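Long-range contacts in glucose-6-phosphate isomerase (PDB 6OTU), which catalyses the reversible isomerization of glucose-6-phosphate to fructose-6-phosphate: residues P331-S339 / P374-Q385; V399-Q410 / S454-S465. All coordinates share one frame; numbering follows the deposited sequence.

Contact 1 (331-339 with 374-385) and contact 2 (399-410 with 454-465) lie in the same mixed sheet, their centres about 11 Å apart, and together build up its parallel core pair by pair. They meet where strand 332-337 runs beside strand 401-406: Ile-336 N lies 2.8 Å from Glu-402 O, a probable hydrogen bond, and Ser-339 OG packs 3.4 Å from Phe-406 CE2. Contact 1 is the nearer to the chemistry: Gln-385 directly precedes the active-site His-386, and its side chain is about 8 Å from bound glucose-6-phosphate. In contact 2, the side chain of Phe-403 is about 12 Å from that of His-386. Both contacts also touch the second subunit.

Contact 1. Residues P331-S339 / P374-Q385; sequences PTTAVIPYS and PIIWGDVGTNCQ
Tyr-338 lays its ring flat over the backbone of Gly-381, whose CA sits 3.7 Å from the ring centroid and only 4° off the normal, a CH-pi contact in which the glycine backbone lies directly against the ring face. The phenol then reaches Gln-385, OH donating to OE1 at 2.9 Å, in the carbonyl plane of Gln-385 and on a lone pair of OE1, with ring and amide planes 52° apart. The extended Gln-385 chain carries its amide to that edge, while its NE2 bonds to Asn-429. Beside them the sulfur of Cys-384 touches Ile-336 CG2 at 3.5 Å and approaches the tyrosine ring obliquely.

Toward the other end Trp-377, its CG held between backbone N and carbonyl carbon (chi1 66°), folds its indole back over the neighbouring strand. One face receives Ala-334 CB, and NE1 makes a weak bond of 3.3 Å to Thr-332 OG1 at the ring edge. Backbone bonds such as Thr-333 N to Ile-375 O, 2.9 Å, hold the strands in parallel register. After the strand, the backbone of Gly-381 and Thr-382 bonds to Asn-186 of the second subunit. Strand 332-337, helix 345-357 and strand 375-377 form a beta-alpha-beta unit, the building block of the alpha/beta sandwich in phosphoglucose isomerases.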
loop_
_atom_site.group_PDB
_atom_site.type_symbol
_atom_site.label_atom_id
_atom_site.label_comp_id
_atom_site.label_asym_id
_atom_site.label_seq_id
_atom_site.Cartn_x
_atom_site.Cartn_y
_atom_site.Cartn_z
ATOM N N PRO A 331 5.711 -12.300 10.606
ATOM C CA PRO A 331 5.679 -10.899 11.049
ATOM C C PRO A 331 4.763 -9.977 10.245
ATOM O O PRO A 331 4.669 -8.791 10.589
ATOM C CB PRO A 331 7.150 -10.468 10.910
ATOM C CG PRO A 331 7.673 -11.309 9.756
ATOM C CD PRO A 331 6.905 -12.620 9.801
ATOM N N THR A 332 4.085 -10.446 9.195
ATOM C CA THR A 332 3.196 -9.588 8.417
ATOM C C THR A 332 1.874 -10.298 8.164
ATOM O O THR A 332 1.737 -11.495 8.408
ATOM C CB THR A 332 3.788 -9.153 7.055
ATOM O OG1 THR A 332 3.659 -10.212 6.089
ATOM C CG2 THR A 332 5.245 -8.716 7.170
ATOM N N THR A 333 0.896 -9.517 7.686
ATOM C CA THR A 333 -0.386 -9.985 7.171
ATOM C C THR A 333 -0.730 -9.143 5.952
ATOM O O THR A 333 -0.722 -7.910 6.034
ATOM C CB THR A 333 -1.535 -9.859 8.199
ATOM O OG1 THR A 333 -1.199 -10.538 9.406
ATOM C CG2 THR A 333 -2.804 -10.489 7.650
ATOM N N ALA A 334 -1.056 -9.810 4.845
ATOM C CA ALA A 334 -1.546 -9.165 3.630
ATOM C C ALA A 334 -3.069 -9.233 3.580
ATOM O O ALA A 334 -3.653 -10.328 3.615
ATOM C CB ALA A 334 -0.967 -9.829 2.382
ATOM N N VAL A 335 -3.706 -8.079 3.461
ATOM C CA VAL A 335 -5.150 -7.993 3.264
ATOM C C VAL A 335 -5.406 -7.791 1.773
ATOM O O VAL A 335 -4.939 -6.810 1.185
ATOM C CB VAL A 335 -5.765 -6.860 4.106
ATOM C CG1 VAL A 335 -7.278 -6.945 4.089
ATOM C CG2 VAL A 335 -5.235 -6.908 5.561
ATOM N N ILE A 336 -6.144 -8.714 1.159
ATOM C CA ILE A 336 -6.275 -8.757 -0.299
ATOM C C ILE A 336 -7.740 -8.662 -0.711
ATOM O O ILE A 336 -8.412 -9.693 -0.837
ATOM C CB ILE A 336 -5.642 -10.038 -0.878
ATOM C CG1 ILE A 336 -4.176 -10.181 -0.435
ATOM C CG2 ILE A 336 -5.780 -10.077 -2.398
ATOM C CD1 ILE A 336 -3.246 -9.056 -0.932
ATOM N N PRO A 337 -8.285 -7.465 -0.923
ATOM C CA PRO A 337 -9.700 -7.362 -1.345
ATOM C C PRO A 337 -9.864 -7.578 -2.855
ATOM O O PRO A 337 -9.187 -6.944 -3.673
ATOM C CB PRO A 337 -10.106 -5.935 -0.926
ATOM C CG PRO A 337 -8.829 -5.315 -0.215
ATOM C CD PRO A 337 -7.660 -6.153 -0.648
ATOM N N TYR A 338 -10.754 -8.501 -3.227
ATOM C CA TYR A 338 -11.114 -8.704 -4.636
ATOM C C TYR A 338 -12.296 -7.796 -4.954
ATOM O O TYR A 338 -13.422 -8.231 -5.187
ATOM C CB TYR A 338 -11.420 -10.173 -4.927
ATOM C CG TYR A 338 -10.162 -10.989 -5.193
ATOM C CD1 TYR A 338 -9.201 -11.137 -4.201
ATOM C CD2 TYR A 338 -9.923 -11.588 -6.440
ATOM C CE1 TYR A 338 -8.057 -11.858 -4.418
ATOM C CE2 TYR A 338 -8.755 -12.316 -6.673
ATOM C CZ TYR A 338 -7.822 -12.447 -5.652
ATOM O OH TYR A 338 -6.639 -13.151 -5.828
ATOM N N SER A 339 -12.006 -6.495 -4.939
ATOM C CA SER A 339 -13.042 -5.469 -4.843
ATOM C C SER A 339 -12.493 -4.091 -5.163
ATOM O O SER A 339 -11.736 -3.529 -4.364
ATOM C CB SER A 339 -13.658 -5.453 -3.439
ATOM O OG SER A 339 -14.764 -4.565 -3.376
ATOM N N PRO A 374 1.611 -7.064 13.597
ATOM C CA PRO A 374 2.407 -7.312 12.393
ATOM C C PRO A 374 2.319 -6.115 11.451
ATOM O O PRO A 374 1.517 -5.190 11.646
ATOM C CB PRO A 374 1.757 -8.560 11.784
ATOM C CG PRO A 374 0.324 -8.516 12.261
ATOM C CD PRO A 374 0.317 -7.769 13.586
ATOM N N ILE A 375 3.185 -6.135 10.427
ATOM C CA ILE A 375 3.023 -5.211 9.311
ATOM C C ILE A 375 1.743 -5.576 8.579
ATOM O O ILE A 375 1.503 -6.745 8.250
ATOM C CB ILE A 375 4.230 -5.254 8.365
ATOM C CG1 ILE A 375 5.552 -5.184 9.132
ATOM C CG2 ILE A 375 4.159 -4.115 7.352
ATOM C CD1 ILE A 375 5.706 -3.966 9.935
ATOM N N ILE A 376 0.890 -4.592 8.360
ATOM C CA ILE A 376 -0.329 -4.798 7.596
ATOM C C ILE A 376 -0.118 -4.115 6.255
ATOM O O ILE A 376 0.254 -2.939 6.206
ATOM C CB ILE A 376 -1.565 -4.281 8.346
ATOM C CG1 ILE A 376 -1.758 -5.103 9.629
ATOM C CG2 ILE A 376 -2.816 -4.373 7.470
ATOM C CD1 ILE A 376 -2.805 -4.546 10.600
ATOM N N TRP A 377 -0.276 -4.878 5.178
ATOM C CA TRP A 377 -0.034 -4.396 3.829
ATOM C C TRP A 377 -0.928 -5.188 2.884
ATOM O O TRP A 377 -1.598 -6.136 3.291
ATOM C CB TRP A 377 1.443 -4.544 3.464
ATOM C CG TRP A 377 1.878 -5.960 3.390
ATOM C CD1 TRP A 377 1.981 -6.854 4.429
ATOM C CD2 TRP A 377 2.236 -6.674 2.206
ATOM N NE1 TRP A 377 2.402 -8.085 3.954
ATOM C CE2 TRP A 377 2.570 -7.996 2.596
ATOM C CE3 TRP A 377 2.312 -6.326 0.850
ATOM C CZ2 TRP A 377 2.974 -8.968 1.675
ATOM C CZ3 TRP A 377 2.724 -7.294 -0.067
ATOM C CH2 TRP A 377 3.049 -8.599 0.353
ATOM N N GLY A 378 -0.940 -4.809 1.622
ATOM C CA GLY A 378 -1.751 -5.526 0.656
ATOM C C GLY A 378 -2.272 -4.606 -0.430
ATOM O O GLY A 378 -2.045 -3.398 -0.425
ATOM N N ASP A 379 -2.991 -5.222 -1.369
ATOM C CA ASP A 379 -3.611 -4.529 -2.492
ATOM C C ASP A 379 -4.686 -5.445 -3.061
ATOM O O ASP A 379 -4.896 -6.557 -2.567
ATOM C CB ASP A 379 -2.568 -4.134 -3.543
ATOM C CG ASP A 379 -2.879 -2.799 -4.203
ATOM O OD1 ASP A 379 -4.069 -2.523 -4.473
ATOM O OD2 ASP A 379 -1.930 -2.020 -4.449
ATOM N N VAL A 380 -5.364 -4.980 -4.118
ATOM C CA VAL A 380 -6.562 -5.670 -4.596
ATOM C C VAL A 380 -6.192 -6.833 -5.516
ATOM O O VAL A 380 -5.124 -6.879 -6.131
ATOM C CB VAL A 380 -7.554 -4.708 -5.295
ATOM C CG1 VAL A 380 -7.957 -3.536 -4.379
ATOM C CG2 VAL A 380 -7.000 -4.222 -6.620
ATOM N N GLY A 381 -7.110 -7.794 -5.606
ATOM C CA GLY A 381 -7.093 -8.798 -6.651
ATOM C C GLY A 381 -8.114 -8.445 -7.717
ATOM O O GLY A 381 -9.097 -7.759 -7.437
ATOM N N THR A 382 -7.896 -8.934 -8.943
ATOM C CA THR A 382 -6.810 -9.857 -9.301
ATOM C C THR A 382 -5.423 -9.207 -9.550
ATOM O O THR A 382 -4.468 -9.932 -9.854
ATOM C CB THR A 382 -7.135 -10.640 -10.604
ATOM O OG1 THR A 382 -7.410 -9.711 -11.666
ATOM C CG2 THR A 382 -8.316 -11.625 -10.443
ATOM N N ASN A 383 -5.304 -7.873 -9.475
ATOM C CA ASN A 383 -4.011 -7.245 -9.795
ATOM C C ASN A 383 -2.864 -7.901 -9.033
ATOM O O ASN A 383 -1.805 -8.166 -9.609
ATOM C CB ASN A 383 -4.021 -5.746 -9.493
ATOM C CG ASN A 383 -5.128 -5.011 -10.201
ATOM O OD1 ASN A 383 -6.294 -5.329 -10.021
ATOM N ND2 ASN A 383 -4.773 -4.002 -10.989
ATOM N N CYS A 384 -3.072 -8.197 -7.746
ATOM C CA CYS A 384 -2.016 -8.763 -6.904
ATOM C C CYS A 384 -1.454 -10.068 -7.473
ATOM O O CYS A 384 -0.267 -10.362 -7.281
ATOM C CB CYS A 384 -2.536 -8.999 -5.481
ATOM S SG CYS A 384 -3.929 -10.178 -5.411
ATOM N N GLN A 385 -2.280 -10.861 -8.164
ATOM C CA GLN A 385 -1.804 -12.105 -8.786
ATOM C C GLN A 385 -0.703 -11.873 -9.825
ATOM O O GLN A 385 0.060 -12.800 -10.128
ATOM C CB GLN A 385 -2.974 -12.853 -9.454
ATOM C CG GLN A 385 -4.204 -12.990 -8.566
ATOM C CD GLN A 385 -5.395 -13.606 -9.261
ATOM O OE1 GLN A 385 -6.396 -13.945 -8.620
ATOM N NE2 GLN A 385 -5.306 -13.750 -10.582
#

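Contact 2. Residues V399-Q410 / S454-S465; sequences VPVEFIGFLHNQ and SPSSILVAQQLS
Strands 401-406 and 456-461 are neighbouring parallel strands inside the sheet of an alpha/beta fold, with helices packed on both faces. Their ladder runs from Val-401 N to Pro-455 O through Gly-405 N to Leu-459 O, 3.0 Å, and on to Leu-407 N with Ala-461 O. Phe-403 turns its ring edge to Ser-456 OG, which lies 3.7 Å from CE2, while Val-401 CG1 of its own strand covers one ring face; Ser-456 OG bonds to Ser-434. At Gly-405, a residue without a side chain, Val-460 CG1 comes within 3.2 Å of the carbonyl O.

Beyond the strands the chains stay together through side chains. Leu-464, with CG anti to its N (chi1 -177°), sets CB over one face of the Phe-406 ring, 4.0 Å from the centroid, and brings CG within 3.4 Å of Gln-410 NE2, which hydrogen-bonds to Ala-170 O and only weakly to Leu-464 O. The extended Gln-463 sends NE2 to Asn-409 O, 3.0 Å and nearly straight at 167°, with the acceptor close to the amide plane. Water 3 bridges His-408 O and Leu-464 N. On the sheet face bearing Leu-459 and Ala-461 lies helix 466-487, and on that bearing Phe-403 and Val-460 lies helix 422-439: the layering of an alpha-beta-alpha sandwich.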
loop_
_atom_site.group_PDB
_atom_site.type_symbol
_atom_site.label_atom_id
_atom_site.label_comp_id
_atom_site.label_asym_id
_atom_site.label_seq_id
_atom_site.Cartn_x
_atom_site.Cartn_y
_atom_site.Cartn_z
ATOM N N VAL A 399 3.799 -15.326 4.097
ATOM C CA VAL A 399 2.930 -14.178 4.346
ATOM C C VAL A 399 1.496 -14.681 4.474
ATOM O O VAL A 399 0.903 -15.128 3.480
ATOM C CB VAL A 399 3.030 -13.134 3.222
ATOM C CG1 VAL A 399 2.074 -11.980 3.506
ATOM C CG2 VAL A 399 4.463 -12.641 3.062
ATOM N N PRO A 400 0.918 -14.657 5.672
ATOM C CA PRO A 400 -0.516 -14.981 5.823
ATOM C C PRO A 400 -1.406 -13.952 5.127
ATOM O O PRO A 400 -1.146 -12.747 5.180
ATOM C CB PRO A 400 -0.737 -14.950 7.343
ATOM C CG PRO A 400 0.683 -14.975 7.949
ATOM C CD PRO A 400 1.598 -14.371 6.946
ATOM N N VAL A 401 -2.471 -14.429 4.482
ATOM C CA VAL A 401 -3.339 -13.581 3.670
ATOM C C VAL A 401 -4.755 -13.593 4.234
ATOM O O VAL A 401 -5.268 -14.638 4.647
ATOM C CB VAL A 401 -3.354 -14.024 2.186
ATOM C CG1 VAL A 401 -4.552 -13.426 1.434
ATOM C CG2 VAL A 401 -2.085 -13.619 1.503
ATOM N N GLU A 402 -5.386 -12.428 4.221
ATOM C CA GLU A 402 -6.809 -12.260 4.465
ATOM C C GLU A 402 -7.458 -11.843 3.146
ATOM O O GLU A 402 -7.339 -10.690 2.723
ATOM C CB GLU A 402 -7.054 -11.232 5.571
ATOM C CG GLU A 402 -6.473 -11.639 6.936
ATOM C CD GLU A 402 -6.662 -10.580 8.023
ATOM O OE1 GLU A 402 -6.758 -9.374 7.709
ATOM O OE2 GLU A 402 -6.719 -10.960 9.207
ATOM N N PHE A 403 -8.148 -12.781 2.499
ATOM C CA PHE A 403 -8.867 -12.484 1.263
ATOM C C PHE A 403 -10.221 -11.886 1.587
ATOM O O PHE A 403 -10.931 -12.374 2.477
ATOM C CB PHE A 403 -9.091 -13.753 0.425
ATOM C CG PHE A 403 -7.858 -14.278 -0.235
ATOM C CD1 PHE A 403 -7.257 -13.577 -1.276
ATOM C CD2 PHE A 403 -7.279 -15.463 0.196
ATOM C CE1 PHE A 403 -6.099 -14.056 -1.887
ATOM C CE2 PHE A 403 -6.128 -15.959 -0.421
ATOM C CZ PHE A 403 -5.539 -15.250 -1.467
ATOM N N ILE A 404 -10.607 -10.859 0.837
ATOM C CA ILE A 404 -11.947 -10.299 0.957
ATOM C C ILE A 404 -12.598 -10.292 -0.414
ATOM O O ILE A 404 -12.029 -9.748 -1.364
ATOM C CB ILE A 404 -11.931 -8.877 1.548
ATOM C CG1 ILE A 404 -11.080 -8.849 2.821
ATOM C CG2 ILE A 404 -13.367 -8.403 1.787
ATOM C CD1 ILE A 404 -11.185 -7.563 3.634
ATOM N N GLY A 405 -13.804 -10.859 -0.508
ATOM C CA GLY A 405 -14.483 -10.944 -1.783
ATOM C C GLY A 405 -15.992 -10.852 -1.690
ATOM O O GLY A 405 -16.593 -10.884 -0.607
ATOM N N PHE A 406 -16.604 -10.736 -2.869
ATOM C CA PHE A 406 -18.049 -10.604 -2.983
ATOM C C PHE A 406 -18.547 -11.459 -4.135
ATOM O O PHE A 406 -17.815 -11.732 -5.101
ATOM C CB PHE A 406 -18.460 -9.134 -3.165
ATOM C CG PHE A 406 -17.889 -8.241 -2.110
ATOM C CD1 PHE A 406 -18.545 -8.075 -0.904
ATOM C CD2 PHE A 406 -16.653 -7.630 -2.291
ATOM C CE1 PHE A 406 -18.006 -7.278 0.105
ATOM C CE2 PHE A 406 -16.109 -6.825 -1.293
ATOM C CZ PHE A 406 -16.792 -6.655 -0.086
ATOM N N LEU A 407 -19.798 -11.911 -4.002
ATOM C CA LEU A 407 -20.435 -12.689 -5.057
ATOM C C LEU A 407 -20.925 -11.828 -6.220
ATOM O O LEU A 407 -21.139 -12.362 -7.315
ATOM C CB LEU A 407 -21.615 -13.483 -4.486
ATOM C CG LEU A 407 -21.241 -14.439 -3.348
ATOM C CD1 LEU A 407 -22.460 -15.214 -2.878
ATOM C CD2 LEU A 407 -20.129 -15.403 -3.753
ATOM N N HIS A 408 -21.112 -10.519 -6.016
ATOM C CA HIS A 408 -21.743 -9.677 -7.020
ATOM C C HIS A 408 -21.088 -8.314 -7.055
ATOM O O HIS A 408 -20.604 -7.814 -6.039
ATOM C CB HIS A 408 -23.237 -9.489 -6.752
ATOM C CG HIS A 408 -24.019 -10.746 -6.884
ATOM N ND1 HIS A 408 -24.335 -11.292 -8.109
ATOM C CD2 HIS A 408 -24.523 -11.584 -5.951
ATOM C CE1 HIS A 408 -25.003 -12.415 -7.922
ATOM N NE2 HIS A 408 -25.139 -12.609 -6.623
ATOM N N ASN A 409 -21.091 -7.712 -8.239
ATOM C CA ASN A 409 -20.501 -6.392 -8.365
ATOM C C ASN A 409 -21.471 -5.318 -7.858
ATOM O O ASN A 409 -22.668 -5.561 -7.622
ATOM C CB ASN A 409 -20.072 -6.129 -9.811
ATOM C CG ASN A 409 -21.228 -6.159 -10.794
ATOM O OD1 ASN A 409 -22.146 -5.336 -10.722
ATOM N ND2 ASN A 409 -21.170 -7.091 -11.751
ATOM N N GLN A 410 -20.931 -4.112 -7.667
ATOM C CA GLN A 410 -21.739 -3.008 -7.170
ATOM C C GLN A 410 -22.487 -2.289 -8.284
ATOM O O GLN A 410 -23.628 -1.859 -8.088
ATOM C CB GLN A 410 -20.864 -1.998 -6.423
ATOM C CG GLN A 410 -20.338 -2.468 -5.091
ATOM C CD GLN A 410 -19.483 -1.398 -4.427
ATOM O OE1 GLN A 410 -18.379 -1.096 -4.887
ATOM N NE2 GLN A 410 -20.008 -0.794 -3.361
ATOM N N SER A 454 1.074 -21.951 2.820
ATOM C CA SER A 454 0.991 -20.527 3.093
ATOM C C SER A 454 -0.458 -20.224 3.457
ATOM O O SER A 454 -1.356 -20.423 2.617
ATOM C CB SER A 454 1.446 -19.714 1.877
ATOM O OG SER A 454 0.982 -18.384 1.895
ATOM N N PRO A 455 -0.744 -19.796 4.687
ATOM C CA PRO A 455 -2.128 -19.798 5.174
ATOM C C PRO A 455 -2.938 -18.596 4.703
ATOM O O PRO A 455 -2.412 -17.524 4.401
ATOM C CB PRO A 455 -1.959 -19.770 6.700
ATOM C CG PRO A 455 -0.654 -19.094 6.909
ATOM C CD PRO A 455 0.225 -19.477 5.757
ATOM N N SER A 456 -4.258 -18.788 4.676
ATOM C CA SER A 456 -5.146 -17.695 4.318
ATOM C C SER A 456 -6.545 -17.969 4.849
ATOM O O SER A 456 -6.892 -19.108 5.185
ATOM C CB SER A 456 -5.185 -17.465 2.797
ATOM O OG SER A 456 -5.569 -18.632 2.092
ATOM N N SER A 457 -7.337 -16.895 4.924
ATOM C CA SER A 457 -8.766 -16.972 5.189
ATOM C C SER A 457 -9.527 -16.199 4.115
ATOM O O SER A 457 -8.962 -15.400 3.358
ATOM C CB SER A 457 -9.125 -16.435 6.588
ATOM O OG SER A 457 -8.979 -15.027 6.664
ATOM N N ILE A 458 -10.832 -16.447 4.071
ATOM C CA ILE A 458 -11.727 -15.944 3.036
ATOM C C ILE A 458 -12.960 -15.388 3.731
ATOM O O ILE A 458 -13.670 -16.126 4.422
ATOM C CB ILE A 458 -12.146 -17.039 2.033
ATOM C CG1 ILE A 458 -10.935 -17.749 1.422
ATOM C CG2 ILE A 458 -13.030 -16.447 0.950
ATOM C CD1 ILE A 458 -11.306 -18.892 0.449
ATOM N N LEU A 459 -13.224 -14.104 3.531
ATOM C CA LEU A 459 -14.425 -13.457 4.027
ATOM C C LEU A 459 -15.228 -12.954 2.834
ATOM O O LEU A 459 -14.690 -12.217 1.998
ATOM C CB LEU A 459 -14.062 -12.306 4.964
ATOM C CG LEU A 459 -15.242 -11.598 5.616
ATOM C CD1 LEU A 459 -16.022 -12.562 6.504
ATOM C CD2 LEU A 459 -14.745 -10.389 6.398
ATOM N N VAL A 460 -16.507 -13.353 2.743
ATOM C CA VAL A 460 -17.334 -13.015 1.583
ATOM C C VAL A 460 -18.705 -12.532 2.034
ATOM O O VAL A 460 -19.309 -13.109 2.944
ATOM C CB VAL A 460 -17.508 -14.213 0.613
ATOM C CG1 VAL A 460 -18.009 -13.732 -0.759
ATOM C CG2 VAL A 460 -16.234 -14.983 0.467
ATOM N N ALA A 461 -19.213 -11.499 1.360
ATOM C CA ALA A 461 -20.606 -11.081 1.454
ATOM C C ALA A 461 -21.222 -11.136 0.062
ATOM O O ALA A 461 -20.511 -11.248 -0.942
ATOM C CB ALA A 461 -20.736 -9.671 2.052
ATOM N N GLN A 462 -22.560 -11.070 0.004
ATOM C CA GLN A 462 -23.250 -11.074 -1.292
ATOM C C GLN A 462 -22.794 -9.915 -2.173
ATOM O O GLN A 462 -22.556 -10.078 -3.377
ATOM C CB GLN A 462 -24.763 -10.984 -1.101
ATOM C CG GLN A 462 -25.426 -12.273 -0.762
ATOM C CD GLN A 462 -25.210 -13.329 -1.814
ATOM O OE1 GLN A 462 -25.066 -13.037 -3.005
ATOM N NE2 GLN A 462 -25.186 -14.575 -1.377
ATOM N N GLN A 463 -22.714 -8.721 -1.596
ATOM C CA GLN A 463 -22.450 -7.533 -2.386
ATOM C C GLN A 463 -21.992 -6.451 -1.427
ATOM O O GLN A 463 -22.486 -6.366 -0.302
ATOM C CB GLN A 463 -23.704 -7.110 -3.172
ATOM C CG GLN A 463 -23.572 -5.907 -4.082
ATOM C CD GLN A 463 -24.922 -5.386 -4.570
ATOM O OE1 GLN A 463 -25.813 -5.107 -3.770
ATOM N NE2 GLN A 463 -25.079 -5.261 -5.884
ATOM N N LEU A 464 -21.006 -5.678 -1.857
ATOM C CA LEU A 464 -20.570 -4.527 -1.091
ATOM C C LEU A 464 -21.677 -3.480 -1.104
ATOM O O LEU A 464 -22.258 -3.185 -2.150
ATOM C CB LEU A 464 -19.265 -3.967 -1.673
ATOM C CG LEU A 464 -18.577 -2.786 -0.969
ATOM C CD1 LEU A 464 -18.363 -3.057 0.519
ATOM C CD2 LEU A 464 -17.259 -2.435 -1.644
ATOM N N SER A 465 -21.978 -2.935 0.064
ATOM C CA SER A 465 -23.068 -1.984 0.228
ATOM C C SER A 465 -22.704 -1.066 1.386
ATOM O O SER A 465 -21.711 -1.298 2.083
ATOM C CB SER A 465 -24.386 -2.709 0.507
ATOM O OG SER A 465 -24.295 -3.403 1.744
HETATM O O HOH W 1 3.217 -16.950 1.708
HETATM O O HOH W 2 -10.437 -13.154 5.395
HETATM O O HOH W 3 -19.724 -5.854 -4.373
#